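Local atomic coordinates of type 2A phosphatase-associated protein 42 (Saccharomyces cerevisiae, PDB entry 2V0P), a protein that inhibits the PP2A-like phosphatase SIT4, associates with PP2A catalytic subunits and takes part in negative regulation of the TOR signalling pathway. Residues Ile102-Ser107 and Leu223-Met228. Residues are numbered along the deposited sequence; the frame is centred on the assembly and turned at random.
Sequences IYLKKS and LFECEM. With ZN (zinc ion), chain D.
In the all-helical, tetratricopeptide repeat-like N-terminal domain of Tap42, helix 93-120 packs against the last long helix, 199-231; between residues 102-107 and 223-228 the contact is made by Leu104, set against Glu225 and Cys226. The backbones of these two segments come nearest at Leu104 and Cys226, whose CA atoms are 6.3 Å apart. Leu104 has CG anti to its carbonyl carbon (chi1 -63°), and its CD1 methyl reaches the surface of the facing helix, 3.6 Å from Cys226 N and 3.9 Å from Cys226 CB. No hydrogen bond joins the two segments; the contact is van der Waals and buried. Glu225 lies across the leucine at about a right angle, its chain extended beyond CG, bringing OE2 to 4.0 Å from Leu104 CD1 and 4.1 Å from Leu104 CD2. Its other carboxylate oxygen, OE1, is hydrogen-bonded to Gln221 NE2 one turn earlier, which ties the carboxylate back to its own helix beside the two methyls. Leu101 and Leu229 extend the apolar seam, Leu101 touching Cys226 and Leu229 touching Leu104. Cys226 faces two ways: CB packs on Leu104, while the sulfur, carried anti to the backbone N (chi1 -169°), binds a zinc ion with an SG to zinc distance of 2.3 Å.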
loop_
_atom_site.group_PDB
_atom_site.type_symbol
_atom_site.label_atom_id
_atom_site.label_comp_id
_atom_site.label_asym_id
_atom_site.label_seq_id
_atom_site.Cartn_x
_atom_site.Cartn_y
_atom_site.Cartn_z
ATOM N N ILE A 102 -14.948 -1.587 9.293
ATOM C CA ILE A 102 -15.646 -2.642 10.014
ATOM C C ILE A 102 -15.835 -3.928 9.156
ATOM O O ILE A 102 -15.458 -4.959 9.604
ATOM C CB ILE A 102 -16.973 -2.157 10.565
ATOM C CG1 ILE A 102 -16.711 -1.319 11.781
ATOM C CG2 ILE A 102 -17.878 -3.415 10.947
ATOM C CD1 ILE A 102 -17.870 -0.397 12.151
ATOM N N TYR A 103 -16.392 -3.833 7.957
ATOM C CA TYR A 103 -16.426 -4.903 7.016
ATOM C C TYR A 103 -15.077 -5.627 6.814
ATOM O O TYR A 103 -15.034 -6.872 6.875
ATOM C CB TYR A 103 -17.016 -4.471 5.664
ATOM C CG TYR A 103 -18.459 -3.982 5.789
ATOM C CD1 TYR A 103 -19.360 -4.565 6.682
ATOM C CD2 TYR A 103 -18.892 -2.884 5.053
ATOM C CE1 TYR A 103 -20.705 -4.089 6.781
ATOM C CE2 TYR A 103 -20.206 -2.405 5.167
ATOM C CZ TYR A 103 -21.084 -2.980 6.019
ATOM O OH TYR A 103 -22.372 -2.439 6.087
ATOM N N LEU A 104 -13.990 -4.871 6.658
ATOM C CA LEU A 104 -12.710 -5.509 6.363
ATOM C C LEU A 104 -12.218 -6.247 7.575
ATOM O O LEU A 104 -11.625 -7.280 7.408
ATOM C CB LEU A 104 -11.627 -4.539 5.809
ATOM C CG LEU A 104 -11.995 -3.906 4.482
ATOM C CD1 LEU A 104 -11.047 -2.728 4.118
ATOM C CD2 LEU A 104 -12.168 -4.875 3.365
ATOM N N LYS A 105 -12.462 -5.685 8.742
ATOM C CA LYS A 105 -12.144 -6.284 10.024
ATOM C C LYS A 105 -12.902 -7.619 10.197
ATOM O O LYS A 105 -12.316 -8.678 10.482
ATOM C CB LYS A 105 -12.548 -5.320 11.146
ATOM C CG LYS A 105 -12.175 -5.774 12.510
ATOM C CD LYS A 105 -12.171 -4.625 13.502
ATOM C CE LYS A 105 -11.178 -4.870 14.644
ATOM N NZ LYS A 105 -9.736 -4.862 14.188
ATOM N N LYS A 106 -14.199 -7.533 9.987
ATOM C CA LYS A 106 -15.088 -8.718 10.060
ATOM C C LYS A 106 -14.754 -9.799 9.021
ATOM O O LYS A 106 -14.759 -10.956 9.362
ATOM C CB LYS A 106 -16.541 -8.280 9.927
ATOM C CG LYS A 106 -17.051 -7.473 11.084
ATOM C CD LYS A 106 -16.861 -8.184 12.423
ATOM C CE LYS A 106 -17.930 -7.739 13.415
ATOM N NZ LYS A 106 -17.483 -7.907 14.831
ATOM N N SER A 107 -14.473 -9.420 7.779
ATOM C CA SER A 107 -13.967 -10.326 6.772
ATOM C C SER A 107 -12.717 -11.103 7.258
ATOM O O SER A 107 -12.728 -12.325 7.267
ATOM C CB SER A 107 -13.660 -9.577 5.479
ATOM O OG SER A 107 -12.977 -10.419 4.580
ATOM N N LEU A 223 -6.042 -6.432 4.998
ATOM C CA LEU A 223 -5.314 -5.746 5.983
ATOM C C LEU A 223 -4.670 -4.496 5.345
ATOM O O LEU A 223 -4.810 -3.463 5.865
ATOM C CB LEU A 223 -4.240 -6.659 6.566
ATOM C CG LEU A 223 -4.809 -7.702 7.542
ATOM C CD1 LEU A 223 -3.651 -8.454 8.212
ATOM C CD2 LEU A 223 -5.659 -7.037 8.574
ATOM N N PHE A 224 -4.088 -4.643 4.181
ATOM C CA PHE A 224 -3.482 -3.515 3.468
ATOM C C PHE A 224 -4.515 -2.474 3.085
ATOM O O PHE A 224 -4.317 -1.279 3.345
ATOM C CB PHE A 224 -2.825 -3.995 2.215
ATOM C CG PHE A 224 -1.992 -2.928 1.580
ATOM C CD1 PHE A 224 -0.827 -2.523 2.190
ATOM C CD2 PHE A 224 -2.411 -2.294 0.424
ATOM C CE1 PHE A 224 -0.016 -1.517 1.597
ATOM C CE2 PHE A 224 -1.616 -1.271 -0.157
ATOM C CZ PHE A 224 -0.432 -0.921 0.426
ATOM N N GLU A 225 -5.614 -2.935 2.470
ATOM C CA GLU A 225 -6.723 -2.093 2.084
ATOM C C GLU A 225 -7.262 -1.376 3.299
ATOM O O GLU A 225 -7.410 -0.136 3.256
ATOM C CB GLU A 225 -7.811 -2.890 1.386
ATOM C CG GLU A 225 -8.849 -2.075 0.604
ATOM C CD GLU A 225 -9.927 -2.982 0.027
ATOM O OE1 GLU A 225 -9.576 -4.046 -0.529
ATOM O OE2 GLU A 225 -11.133 -2.647 0.128
ATOM N N CYS A 226 -7.476 -2.099 4.403
ATOM C CA CYS A 226 -7.926 -1.445 5.630
ATOM C C CYS A 226 -6.997 -0.320 6.157
ATOM O O CYS A 226 -7.428 0.786 6.491
ATOM C CB CYS A 226 -8.115 -2.457 6.723
ATOM S SG CYS A 226 -8.952 -1.733 8.125
ATOM N N GLU A 227 -5.723 -0.635 6.268
ATOM C CA GLU A 227 -4.760 0.341 6.690
ATOM C C GLU A 227 -4.738 1.577 5.766
ATOM O O GLU A 227 -4.663 2.713 6.243
ATOM C CB GLU A 227 -3.406 -0.296 6.775
ATOM C CG GLU A 227 -3.264 -1.276 7.915
ATOM C CD GLU A 227 -1.923 -2.011 7.887
ATOM O OE1 GLU A 227 -0.868 -1.359 7.684
ATOM O OE2 GLU A 227 -1.936 -3.250 8.067
HETATM N N MSE A 228 -4.869 1.368 4.465
HETATM C CA MSE A 228 -4.836 2.473 3.517
HETATM C C MSE A 228 -6.048 3.391 3.673
HETATM O O MSE A 228 -5.871 4.579 3.781
HETATM C CB MSE A 228 -4.665 1.990 2.067
HETATM C CG MSE A 228 -3.414 1.209 1.879
HETATM SE SE MSE A 228 -1.855 2.400 1.868
HETATM C CE MSE A 228 -1.112 2.184 3.673
HETATM ZN ZN ZN D . -8.596 -3.430 9.607
#